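Local atomic coordinates of bifunctional autolysin (Staphylococcus aureus subsp. aureus Mu50, PDB entry 6FXO), a protein that probably hydrolyses the glycan strands of staphylococcal peptidoglycan through its family 73 N-acetylglucosaminidase fold, as part of the major autolysin. Residues A[11-14]-A[15-18]; A[40-43]-A[44-48]; A[94-97]-A[98-102]; A[112-116]-A[117-121]. All coordinates share one frame; numbering follows the deposited sequence.

How the contacts relate
Contacts 1 and 2 both sit at helix starts, their centres about 12 Å apart, and they touch: A18 CB lies 3.9 Å from K46 CA, so helices 14-22 and 42-49 pack on each other. Contacts 3 and 4, with centres about 17 Å apart, lie in the glucosaminidase family region of the lysozyme clan. Contact 3 joins successive turns of helix 92-102 as far as its C-terminal end, contact 4 is the C-terminal end of helix 106-116, and the two meet where F95 CZ comes 3.4 Å from A113 CB. The two pairs lie on opposite sides of the chain's centre: the centres of contacts 2 and 4 are about 33 Å apart, their nearest atoms about 19 Å.

Contact 1 (A[11-14]-A[15-18]); sequences GMTL and NQVA
The start of helix 14-22 is closed by T13, an N-cap residue that meets both N15 and V17, and by a hydrophobic staple between M12 and V17. The threonine hydroxyl does the capping: with OG1 trans to its own amide nitrogen (chi1 179°), it turns toward the N-H groups of the first turn and accepts weakly from N15 N, at 3.4 Å. The carbonyl of the same residue opens the helical pattern. V17 N donates to T13 O at 2.9 Å in an almost straight bond, N-H...O 173°, and Q16 N adds a weaker, strongly bent approach to that oxygen. One residue further on, A18 N reaches L14 O at 3.0 Å, tilted 34° from the carbonyl plane. The other branch of T13 faces the helix as well: CG2 comes within 3.3 Å of Q16 CB, the two side chains crossing at about a right angle. The chain of M12, just ahead of the cap and extended beyond CG, meets V17 at a slant, with M12 SD 3.3 Å from V17 CG1. The second valine methyl, CG2, lies against T13 O and L14 CA, 3.3 Å from the latter. L14, V17 and A18 also touch M49 of helix 42-49, and V17 meets Y243, while the backbone of M12 bonds to K244 near the end of the chain. A capping threonine, with an apolar pair joining the residue before the cap to the fourth residue after it, is the classical N-terminal hydrophobic staple.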
ATOM      1  N   GLY A  11     -22.370  12.817   2.799  1.00152.13           N
ATOM      2  CA  GLY A  11     -23.743  13.228   3.074  1.00159.29           C
ATOM      3  C   GLY A  11     -24.675  12.148   2.583  1.00161.03           C
ATOM      4  O   GLY A  11     -25.896  12.229   2.698  1.00164.60           O
ATOM      5  N   MET A  12     -24.041  11.112   2.052  1.00154.07           N
ATOM      6  CA  MET A  12     -24.632   9.917   1.490  1.00135.26           C
ATOM      7  C   MET A  12     -24.983   8.955   2.566  1.00126.85           C
ATOM      8  O   MET A  12     -25.177   9.323   3.716  1.00127.36           O
ATOM      9  CB  MET A  12     -23.585   9.223   0.658  1.00118.38           C
ATOM     10  CG  MET A  12     -23.702   9.432  -0.768  1.00105.92           C
ATOM     11  SD  MET A  12     -22.395   8.365  -1.359  1.00106.03           S
ATOM     12  CE  MET A  12     -22.515   8.650  -2.970  1.00114.14           C
ATOM     13  N   THR A  13     -25.041   7.696   2.192  1.00123.55           N
ATOM     14  CA  THR A  13     -25.374   6.729   3.216  1.00120.56           C
ATOM     15  C   THR A  13     -24.713   5.412   2.928  1.00106.41           C
ATOM     16  O   THR A  13     -24.521   5.038   1.778  1.00103.95           O
ATOM     17  CB  THR A  13     -26.895   6.616   3.366  1.00125.77           C
ATOM     18  OG1 THR A  13     -27.188   5.639   4.366  1.00131.59           O
ATOM     19  CG2 THR A  13     -27.577   6.260   2.071  1.00129.96           C
ATOM     20  N   LEU A  14     -24.358   4.710   3.995  1.00 95.47           N
ATOM     21  CA  LEU A  14     -23.714   3.418   3.919  1.00 88.36           C
ATOM     22  C   LEU A  14     -24.629   2.419   3.241  1.00 91.40           C
ATOM     23  O   LEU A  14     -24.149   1.503   2.579  1.00 92.84           O
ATOM     24  CB  LEU A  14     -23.402   2.968   5.352  1.00 83.01           C
ATOM     25  CG  LEU A  14     -22.784   1.591   5.540  1.00 89.52           C
ATOM     26  CD1 LEU A  14     -21.363   1.579   5.024  1.00 88.04           C
ATOM     27  CD2 LEU A  14     -22.792   1.248   7.015  1.00 84.40           C
ATOM     28  N   ASN A  15     -25.950   2.602   3.401  1.00 94.70           N
ATOM     29  CA  ASN A  15     -26.916   1.706   2.798  1.00 95.14           C
ATOM     30  C   ASN A  15     -26.850   1.789   1.289  1.00 85.00           C
ATOM     31  O   ASN A  15     -26.909   0.773   0.600  1.00 81.57           O
ATOM     32  CB  ASN A  15     -28.296   2.125   3.263  1.00107.32           C
ATOM     33  CG  ASN A  15     -28.720   1.528   4.573  1.00136.68           C
ATOM     34  OD1 ASN A  15     -27.910   1.398   5.499  1.00148.85           O
ATOM     35  ND2 ASN A  15     -29.999   1.250   4.773  1.00152.56           N
ATOM     36  N   GLN A  16     -26.708   3.020   0.792  1.00 72.92           N
ATOM     37  CA  GLN A  16     -26.620   3.352  -0.628  1.00 68.89           C
ATOM     38  C   GLN A  16     -25.303   2.909  -1.182  1.00 65.62           C
ATOM     39  O   GLN A  16     -25.248   2.214  -2.193  1.00 59.62           O
ATOM     40  CB  GLN A  16     -26.728   4.885  -0.844  1.00 66.68           C
ATOM     41  CG  GLN A  16     -27.448   5.381  -2.118  1.00 86.46           C
ATOM     42  CD  GLN A  16     -27.365   6.898  -2.265  1.00109.15           C
ATOM     43  OE1 GLN A  16     -27.860   7.643  -1.415  1.00121.13           O
ATOM     44  NE2 GLN A  16     -26.821   7.424  -3.392  1.00108.62           N
ATOM     45  N   VAL A  17     -24.232   3.291  -0.493  1.00 67.21           N
ATOM     46  CA  VAL A  17     -22.918   2.882  -1.017  1.00 71.47           C
ATOM     47  C   VAL A  17     -22.628   1.390  -1.067  1.00 64.52           C
ATOM     48  O   VAL A  17     -21.906   0.933  -1.949  1.00 64.02           O
ATOM     49  CB  VAL A  17     -21.770   3.671  -0.361  1.00 68.44           C
ATOM     50  CG1 VAL A  17     -21.818   5.128  -0.796  1.00 67.70           C
ATOM     51  CG2 VAL A  17     -21.834   3.557   1.152  1.00 61.82           C
ATOM     52  N   ALA A  18     -23.160   0.643  -0.112  1.00 60.89           N
ATOM     53  CA  ALA A  18     -22.945  -0.795  -0.088  1.00 74.40           C
ATOM     54  C   ALA A  18     -23.739  -1.537  -1.165  1.00 77.42           C
ATOM     55  O   ALA A  18     -23.195  -2.438  -1.802  1.00 72.96           O
ATOM     56  CB  ALA A  18     -23.296  -1.351   1.280  1.00 82.06           C
TER

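Contact 2 (A[40-43]-A[44-48])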
ATOM      1  N   ALA A  40     -19.929 -11.958  -1.665  1.00 63.91           N
ATOM      2  CA  ALA A  40     -20.401 -11.395  -0.404  1.00 57.82           C
ATOM      3  C   ALA A  40     -21.852 -10.897  -0.456  1.00 49.90           C
ATOM      4  O   ALA A  40     -22.293 -10.526  -1.520  1.00 46.89           O
ATOM      5  CB  ALA A  40     -19.483 -10.260   0.017  1.00 56.53           C
ATOM      6  N   ASN A  41     -22.566 -10.906   0.681  1.00 50.22           N
ATOM      7  CA  ASN A  41     -23.969 -10.444   0.771  1.00 68.99           C
ATOM      8  C   ASN A  41     -24.026  -8.955   1.134  1.00 79.67           C
ATOM      9  O   ASN A  41     -22.975  -8.340   1.294  1.00 82.91           O
ATOM     10  CB  ASN A  41     -24.859 -11.283   1.692  1.00 75.57           C
ATOM     11  CG  ASN A  41     -24.184 -11.834   2.890  1.00 74.52           C
ATOM     12  OD1 ASN A  41     -24.115 -11.153   3.916  1.00 76.33           O
ATOM     13  ND2 ASN A  41     -23.687 -13.061   2.841  1.00 72.55           N
ATOM     14  N   PHE A  42     -25.228  -8.358   1.237  1.00 82.47           N
ATOM     15  CA  PHE A  42     -25.294  -6.953   1.570  1.00 86.05           C
ATOM     16  C   PHE A  42     -24.659  -6.674   2.907  1.00 84.09           C
ATOM     17  O   PHE A  42     -23.957  -5.675   3.051  1.00 84.65           O
ATOM     18  CB  PHE A  42     -26.759  -6.524   1.558  1.00 79.88           C
ATOM     19  CG  PHE A  42     -27.027  -5.061   1.780  1.00 63.66           C
ATOM     20  CD1 PHE A  42     -27.427  -4.595   3.013  1.00 60.64           C
ATOM     21  CD2 PHE A  42     -26.916  -4.157   0.739  1.00 55.47           C
ATOM     22  CE1 PHE A  42     -27.713  -3.253   3.208  1.00 58.28           C
ATOM     23  CE2 PHE A  42     -27.202  -2.815   0.935  1.00 52.68           C
ATOM     24  CZ  PHE A  42     -27.600  -2.372   2.166  1.00 64.46           C
ATOM     25  N   ASN A  43     -24.873  -7.560   3.888  1.00 82.68           N
ATOM     26  CA  ASN A  43     -24.259  -7.292   5.179  1.00 96.67           C
ATOM     27  C   ASN A  43     -22.725  -7.377   5.193  1.00 95.63           C
ATOM     28  O   ASN A  43     -22.065  -6.653   5.933  1.00 95.71           O
ATOM     29  CB  ASN A  43     -24.888  -8.183   6.259  1.00105.56           C
ATOM     30  CG  ASN A  43     -26.091  -7.551   6.932  1.00123.06           C
ATOM     31  OD1 ASN A  43     -27.174  -7.503   6.339  1.00136.31           O
ATOM     32  ND2 ASN A  43     -26.010  -7.074   8.181  1.00126.05           N
ATOM     33  N   ASP A  44     -22.177  -8.253   4.347  1.00 90.53           N
ATOM     34  CA  ASP A  44     -20.748  -8.493   4.201  1.00 87.80           C
ATOM     35  C   ASP A  44     -19.984  -7.276   3.682  1.00 91.00           C
ATOM     36  O   ASP A  44     -18.844  -7.029   4.073  1.00 94.21           O
ATOM     37  CB  ASP A  44     -20.579  -9.682   3.247  1.00 84.06           C
ATOM     38  CG  ASP A  44     -20.496 -11.035   3.919  1.00 74.46           C
ATOM     39  OD1 ASP A  44     -21.437 -11.388   4.667  1.00 67.82           O
ATOM     40  OD2 ASP A  44     -19.549 -11.783   3.624  1.00 81.19           O
ATOM     41  N   VAL A  45     -20.637  -6.519   2.801  1.00 86.61           N
ATOM     42  CA  VAL A  45     -20.084  -5.321   2.193  1.00 75.48           C
ATOM     43  C   VAL A  45     -20.321  -4.096   3.058  1.00 65.22           C
ATOM     44  O   VAL A  45     -19.447  -3.252   3.164  1.00 61.34           O
ATOM     45  CB  VAL A  45     -20.706  -5.155   0.783  1.00 67.54           C
ATOM     46  CG1 VAL A  45     -20.132  -3.936   0.069  1.00 53.00           C
ATOM     47  CG2 VAL A  45     -20.489  -6.416  -0.045  1.00 69.32           C
ATOM     48  N   LYS A  46     -21.514  -4.009   3.664  1.00 63.15           N
ATOM     49  CA  LYS A  46     -21.941  -2.924   4.534  1.00 72.93           C
ATOM     50  C   LYS A  46     -21.062  -2.861   5.801  1.00 75.86           C
ATOM     51  O   LYS A  46     -20.844  -1.784   6.347  1.00 79.50           O
ATOM     52  CB  LYS A  46     -23.459  -3.118   4.821  1.00 76.42           C
ATOM     53  CG  LYS A  46     -24.065  -2.716   6.173  1.00 98.71           C
ATOM     54  CD  LYS A  46     -25.508  -3.320   6.278  1.00124.76           C
ATOM     55  CE  LYS A  46     -26.322  -2.973   7.518  1.00124.96           C
ATOM     56  NZ  LYS A  46     -27.637  -3.713   7.592  1.00108.16           N
ATOM     57  N   HIS A  47     -20.535  -4.018   6.231  1.00 68.40           N
ATOM     58  CA  HIS A  47     -19.675  -4.137   7.432  1.00 60.74           C
ATOM     59  C   HIS A  47     -18.197  -3.858   7.160  1.00 43.28           C
ATOM     60  O   HIS A  47     -17.493  -3.292   7.971  1.00 34.68           O
ATOM     61  CB  HIS A  47     -19.857  -5.535   8.072  1.00 55.96           C
ATOM     62  CG  HIS A  47     -19.002  -5.835   9.261  1.00 60.60           C
ATOM     63  ND1 HIS A  47     -17.944  -6.716   9.187  1.00 60.26           N
ATOM     64  CD2 HIS A  47     -19.156  -5.526  10.571  1.00 68.15           C
ATOM     65  CE1 HIS A  47     -17.487  -6.944  10.417  1.00 58.34           C
ATOM     66  NE2 HIS A  47     -18.207  -6.236  11.273  1.00 51.72           N
ATOM     67  N   ALA A  48     -17.748  -4.314   6.034  1.00 36.25           N
ATOM     68  CA  ALA A  48     -16.392  -4.153   5.595  1.00 41.08           C
ATOM     69  C   ALA A  48     -16.116  -2.702   5.136  1.00 42.20           C
ATOM     70  O   ALA A  48     -14.965  -2.266   5.124  1.00 43.02           O
ATOM     71  CB  ALA A  48     -16.124  -5.112   4.478  1.00 28.65           C
TER
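A40 and N41 lead into helix 42-49 and meet D44 and V45 in its first turn, N41 occupying the N-cap position. The bonds to N41 O are weak: V45 N reaches it at 3.3 Å, with a further weak bond to F42 O, and D44 N also bonds weakly to the N41 oxygen. The first good bond is K46 N to F42 O, at 3.0 Å with an N-H...O angle of 158°. H47 N follows on N43 O at 3.1 Å, more bent. Among the side chains, A40 CB packs 3.5 Å from D44 CB and also 4.0 Å from V45 CG2. This second pair spans the N-cap in the manner of a hydrophobic staple, here with the small methyl of alanine. F42 extends its ring away from its own amide nitrogen (chi1 -175°), where the lysine chain runs past it; K46 CD approaches the ring atom CE1 of F42 at 3.8 Å, the two side chains meeting obliquely. Beyond that the extended lysine lies beside N43, both pointing the same way, its ammonium near the amide without a bond between them. The carboxylate of D44 has its salt-bridge partner in R32, and its chain touches V30. The helix rests on helix 14-22 through F42 on Q19, V45 on Q21 and K46 on A18, while A40 and A48 meet V214 from another loop.

Contact 3 (A[94-97]-A[98-102]); sequences AFNK and AAQMY
The side-chain amides of N96 and Q100, one turn apart on helix 92-102, cross obliquely with their planes 45° from each other. The backbone oxygen of N96 sits too near Q100 CG in the model, so its place, and the fit of this pair, are doubtful. At the end of the helix the ring of Y102 has M101 CB over one face, 3.9 Å above the ring plane and displaced toward the rim. On the neighbouring ridge K97 and M101 lie side by side, pointing the same way. The lysine bends at its second torsion (chi2 -148°) and then runs straight, with CG, CD and CE all near the methionine methyl. The methionine folds at its last torsion (chi3 -64°), which brings M101 CE back to K97 CE at 3.9 Å and to K97 CG at 4.1 Å. The contact is made of methylenes and a methyl group. Behind these side chains the backbone is ordinary alpha helix: A98 N bonds to A94 O at 3.0 Å, A99 N to F95 O at 2.9 Å, and M101 N to K97 O at 3.0 Å. The alanines A94, A98 and A99 supply small surfaces on which other helices can come close. A94 meets S173 and I176, and A98 meets A180, all on helix 172-180; from helix 106-116 come L109 against A98 and E106 against A99. F95 reaches in among these helices, touching I110, I176 and, from helix 75-82, L82, while Y102 reaches K181 at the far end.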
ATOM      1  N   ALA A  94      18.121   5.900   1.641  1.00 79.56           N
ATOM      2  CA  ALA A  94      17.769   5.909   0.230  1.00 75.70           C
ATOM      3  C   ALA A  94      16.259   5.942   0.154  1.00 65.59           C
ATOM      4  O   ALA A  94      15.673   6.521  -0.765  1.00 53.72           O
ATOM      5  CB  ALA A  94      18.298   4.662  -0.452  1.00 74.45           C
ATOM      6  N   PHE A  95      15.628   5.320   1.149  1.00 62.13           N
ATOM      7  CA  PHE A  95      14.184   5.285   1.196  1.00 62.55           C
ATOM      8  C   PHE A  95      13.563   6.595   1.579  1.00 55.69           C
ATOM      9  O   PHE A  95      12.563   6.976   0.982  1.00 44.32           O
ATOM     10  CB  PHE A  95      13.643   4.168   2.134  1.00 62.51           C
ATOM     11  CG  PHE A  95      13.389   2.813   1.500  1.00 51.57           C
ATOM     12  CD1 PHE A  95      12.321   2.614   0.628  1.00 42.51           C
ATOM     13  CD2 PHE A  95      14.232   1.747   1.752  1.00 45.29           C
ATOM     14  CE1 PHE A  95      12.122   1.389   0.011  1.00 35.36           C
ATOM     15  CE2 PHE A  95      14.023   0.517   1.143  1.00 43.88           C
ATOM     16  CZ  PHE A  95      12.976   0.348   0.279  1.00 46.56           C
ATOM     17  N   ASN A  96      14.169   7.328   2.556  1.00 51.69           N
ATOM     18  CA  ASN A  96      13.531   8.580   2.900  1.00 53.21           C
ATOM     19  C   ASN A  96      13.593   9.480   1.707  1.00 44.04           C
ATOM     20  O   ASN A  96      12.729  10.323   1.444  1.00 38.56           O
ATOM     21  CB  ASN A  96      14.246   9.178   4.095  1.00 56.50           C
ATOM     22  CG  ASN A  96      13.390  10.134   4.864  1.00 64.89           C
ATOM     23  OD1 ASN A  96      13.514  11.343   4.634  1.00 62.35           O
ATOM     24  ND2 ASN A  96      12.485   9.674   5.775  1.00 61.43           N
ATOM     25  N   LYS A  97      14.604   9.241   0.958  1.00 41.00           N
ATOM     26  CA  LYS A  97      14.872   9.998  -0.259  1.00 58.82           C
ATOM     27  C   LYS A  97      13.821   9.715  -1.290  1.00 63.30           C
ATOM     28  O   LYS A  97      13.302  10.666  -1.873  1.00 62.51           O
ATOM     29  CB  LYS A  97      16.270   9.662  -0.821  1.00 71.96           C
ATOM     30  CG  LYS A  97      16.939  10.791  -1.618  1.00 84.66           C
ATOM     31  CD  LYS A  97      17.835  10.249  -2.757  1.00101.67           C
ATOM     32  CE  LYS A  97      18.576  11.338  -3.516  1.00100.82           C
ATOM     33  NZ  LYS A  97      19.291  10.829  -4.734  1.00 83.90           N
ATOM     34  N   ALA A  98      13.483   8.415  -1.534  1.00 59.44           N
ATOM     35  CA  ALA A  98      12.479   8.208  -2.519  1.00 51.98           C
ATOM     36  C   ALA A  98      11.197   8.777  -2.010  1.00 45.77           C
ATOM     37  O   ALA A  98      10.393   9.270  -2.811  1.00 39.17           O
ATOM     38  CB  ALA A  98      12.336   6.729  -2.798  1.00 58.22           C
ATOM     39  N   ALA A  99      11.013   8.733  -0.653  1.00 36.84           N
ATOM     40  CA  ALA A  99       9.767   9.274  -0.140  1.00 44.38           C
ATOM     41  C   ALA A  99       9.619  10.786  -0.336  1.00 51.46           C
ATOM     42  O   ALA A  99       8.588  11.267  -0.845  1.00 45.19           O
ATOM     43  CB  ALA A  99       9.610   8.918   1.328  1.00 47.79           C
ATOM     44  N   GLN A 100      10.636  11.548   0.072  1.00 57.04           N
ATOM     45  CA  GLN A 100      10.455  12.973  -0.139  1.00 69.13           C
ATOM     46  C   GLN A 100      10.433  13.388  -1.587  1.00 64.26           C
ATOM     47  O   GLN A 100       9.763  14.362  -1.886  1.00 59.75           O
ATOM     48  CB  GLN A 100      11.464  13.867   0.614  1.00 74.25           C
ATOM     49  CG  GLN A 100      12.575  13.201   1.392  1.00 96.61           C
ATOM     50  CD  GLN A 100      13.644  14.222   1.699  1.00107.00           C
ATOM     51  OE1 GLN A 100      13.554  14.987   2.665  1.00111.16           O
ATOM     52  NE2 GLN A 100      14.697  14.254   0.875  1.00 94.58           N
ATOM     53  N   MET A 101      11.114  12.651  -2.497  1.00 65.48           N
ATOM     54  CA  MET A 101      11.072  13.105  -3.894  1.00 76.53           C
ATOM     55  C   MET A 101       9.691  13.082  -4.531  1.00 72.56           C
ATOM     56  O   MET A 101       9.239  14.085  -5.084  1.00 72.50           O
ATOM     57  CB  MET A 101      12.053  12.297  -4.736  1.00 87.57           C
ATOM     58  CG  MET A 101      12.664  13.092  -5.849  1.00106.63           C
ATOM     59  SD  MET A 101      14.129  12.252  -6.469  1.00118.97           S
ATOM     60  CE  MET A 101      15.154  12.312  -5.021  1.00118.86           C
ATOM     61  N   TYR A 102       9.040  11.934  -4.469  1.00 67.16           N
ATOM     62  CA  TYR A 102       7.724  11.759  -5.017  1.00 60.72           C
ATOM     63  C   TYR A 102       6.582  12.110  -4.095  1.00 59.48           C
ATOM     64  O   TYR A 102       5.444  12.082  -4.538  1.00 57.13           O
ATOM     65  CB  TYR A 102       7.577  10.341  -5.609  1.00 67.90           C
ATOM     66  CG  TYR A 102       8.782   9.938  -6.434  1.00 77.48           C
ATOM     67  CD1 TYR A 102       8.887  10.286  -7.774  1.00 74.97           C
ATOM     68  CD2 TYR A 102       9.843   9.254  -5.856  1.00 76.12           C
ATOM     69  CE1 TYR A 102      10.014   9.971  -8.516  1.00 78.62           C
ATOM     70  CE2 TYR A 102      10.977   8.930  -6.591  1.00 82.47           C
ATOM     71  CZ  TYR A 102      11.060   9.292  -7.919  1.00 75.50           C
ATOM     72  OH  TYR A 102      12.180   8.971  -8.649  1.00 65.85           O
TER

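Contact 4 (A[112-116]-A[117-121]); sequences HALLE and TGNGT
With chi1 at 74°, T117 folds OG1 back over its own backbone, between amide nitrogen and carbonyl carbon, and so points the hydroxyl at the last turn of helix 106-116. There it donates to A113 O at 2.9 Å, while T117 N reaches that oxygen at 3.3 Å from the opposite face of the carbonyl plane; one acceptor is thus gripped twice by a single residue. The hydroxyl oxygen also accepts from G120 N at 2.8 Å, an ST motif linking T117 to the chain three residues on. The helix itself closes with a Schellman motif. N119 N bonds to L114 O at 2.7 Å, in the carbonyl plane on a lone pair, and inside it G118 N makes a weak bond of 3.5 Å to L115 O. G118 takes the left-handed conformation that this motif requires (phi 55°). L114 CD2 rests 3.6 Å from N119 CA, its side chain crossing that of N119 at about a right angle. T121 OG1 in turn donates to G118 O. Next to the turn, E116 sends its carboxylate off to Y152, whose hydroxyl is hydrogen-bonded to OE2.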
ATOM      1  N   HIS A 112       6.170  -2.064   0.177  1.00 31.44           N
ATOM      2  CA  HIS A 112       6.123  -2.503  -1.197  1.00 32.82           C
ATOM      3  C   HIS A 112       7.509  -3.094  -1.555  1.00 35.53           C
ATOM      4  O   HIS A 112       7.539  -4.107  -2.199  1.00 31.68           O
ATOM      5  CB  HIS A 112       5.826  -1.406  -2.221  1.00 34.45           C
ATOM      6  CG  HIS A 112       4.364  -1.255  -2.405  1.00 33.52           C
ATOM      7  ND1 HIS A 112       3.568  -0.994  -1.349  1.00 50.52           N
ATOM      8  CD2 HIS A 112       3.567  -1.493  -3.470  1.00 43.38           C
ATOM      9  CE1 HIS A 112       2.291  -1.074  -1.732  1.00 56.36           C
ATOM     10  NE2 HIS A 112       2.264  -1.374  -3.012  1.00 43.13           N
ATOM     11  N   ALA A 113       8.653  -2.444  -1.125  1.00 33.34           N
ATOM     12  CA  ALA A 113       9.950  -3.025  -1.474  1.00 30.81           C
ATOM     13  C   ALA A 113      10.169  -4.480  -0.869  1.00 31.30           C
ATOM     14  O   ALA A 113      10.765  -5.318  -1.485  1.00 32.77           O
ATOM     15  CB  ALA A 113      11.076  -2.137  -1.041  1.00 23.97           C
ATOM     16  N   LEU A 114       9.674  -4.684   0.319  1.00 37.05           N
ATOM     17  CA  LEU A 114       9.737  -5.928   1.070  1.00 38.23           C
ATOM     18  C   LEU A 114       8.975  -7.126   0.407  1.00 39.43           C
ATOM     19  O   LEU A 114       9.442  -8.248   0.466  1.00 44.73           O
ATOM     20  CB  LEU A 114       9.101  -5.653   2.416  1.00 34.25           C
ATOM     21  CG  LEU A 114      10.038  -4.910   3.376  1.00 52.86           C
ATOM     22  CD1 LEU A 114       9.394  -4.713   4.729  1.00 52.42           C
ATOM     23  CD2 LEU A 114      11.322  -5.690   3.539  1.00 57.37           C
ATOM     24  N   LEU A 115       7.834  -6.865  -0.213  1.00 41.07           N
ATOM     25  CA  LEU A 115       6.997  -7.835  -0.877  1.00 49.81           C
ATOM     26  C   LEU A 115       7.656  -8.288  -2.161  1.00 52.70           C
ATOM     27  O   LEU A 115       7.755  -9.484  -2.425  1.00 58.84           O
ATOM     28  CB  LEU A 115       5.680  -7.102  -1.183  1.00 58.92           C
ATOM     29  CG  LEU A 115       4.415  -7.909  -1.428  1.00 92.97           C
ATOM     30  CD1 LEU A 115       3.244  -6.945  -1.459  1.00110.13           C
ATOM     31  CD2 LEU A 115       4.481  -8.660  -2.741  1.00111.41           C
ATOM     32  N   GLU A 116       8.116  -7.317  -2.960  1.00 50.40           N
ATOM     33  CA  GLU A 116       8.770  -7.661  -4.218  1.00 51.35           C
ATOM     34  C   GLU A 116      10.088  -8.424  -4.155  1.00 46.37           C
ATOM     35  O   GLU A 116      10.414  -9.175  -5.074  1.00 46.27           O
ATOM     36  CB  GLU A 116       8.898  -6.410  -5.136  1.00 49.49           C
ATOM     37  CG  GLU A 116       7.674  -5.505  -5.294  1.00 39.70           C
ATOM     38  CD  GLU A 116       6.670  -5.980  -6.361  1.00 50.68           C
ATOM     39  OE1 GLU A 116       5.480  -6.136  -6.024  1.00 69.43           O
ATOM     40  OE2 GLU A 116       7.108  -6.285  -7.485  1.00 65.55           O
ATOM     41  N   THR A 117      10.841  -8.209  -3.061  1.00 43.10           N
ATOM     42  CA  THR A 117      12.128  -8.818  -2.777  1.00 45.78           C
ATOM     43  C   THR A 117      12.093  -9.874  -1.668  1.00 43.83           C
ATOM     44  O   THR A 117      13.177 -10.313  -1.231  1.00 39.24           O
ATOM     45  CB  THR A 117      13.103  -7.733  -2.314  1.00 45.80           C
ATOM     46  OG1 THR A 117      12.764  -7.360  -0.977  1.00 37.78           O
ATOM     47  CG2 THR A 117      13.060  -6.526  -3.196  1.00 39.09           C
ATOM     48  N   GLY A 118      10.900 -10.240  -1.168  1.00 42.64           N
ATOM     49  CA  GLY A 118      10.878 -11.244  -0.105  1.00 50.95           C
ATOM     50  C   GLY A 118      11.747 -10.828   1.067  1.00 52.21           C
ATOM     51  O   GLY A 118      12.556 -11.627   1.552  1.00 54.06           O
ATOM     52  N   ASN A 119      11.587  -9.568   1.538  1.00 50.84           N
ATOM     53  CA  ASN A 119      12.381  -9.055   2.657  1.00 58.75           C
ATOM     54  C   ASN A 119      13.869  -9.064   2.336  1.00 55.23           C
ATOM     55  O   ASN A 119      14.698  -9.476   3.132  1.00 54.79           O
ATOM     56  CB  ASN A 119      12.146  -9.803   3.978  1.00 65.98           C
ATOM     57  CG  ASN A 119      10.733 -10.184   4.285  1.00 82.78           C
ATOM     58  OD1 ASN A 119       9.925  -9.328   4.656  1.00 86.89           O
ATOM     59  ND2 ASN A 119      10.380 -11.455   4.234  1.00 94.44           N
ATOM     60  N   GLY A 120      14.167  -8.630   1.134  1.00 58.76           N
ATOM     61  CA  GLY A 120      15.527  -8.548   0.617  1.00 63.72           C
ATOM     62  C   GLY A 120      16.197  -9.778   0.033  1.00 70.92           C
ATOM     63  O   GLY A 120      17.370  -9.699  -0.329  1.00 72.69           O
ATOM     64  N   THR A 121      15.482 -10.921  -0.059  1.00 69.30           N
ATOM     65  CA  THR A 121      16.076 -12.141  -0.609  1.00 62.80           C
ATOM     66  C   THR A 121      15.888 -12.512  -2.089  1.00 58.77           C
ATOM     67  O   THR A 121      16.479 -13.496  -2.533  1.00 60.35           O
ATOM     68  CB  THR A 121      15.771 -13.324   0.321  1.00 62.41           C
ATOM     69  OG1 THR A 121      14.399 -13.680   0.191  1.00 68.55           O
ATOM     70  CG2 THR A 121      16.077 -12.998   1.777  1.00 66.56           C
TER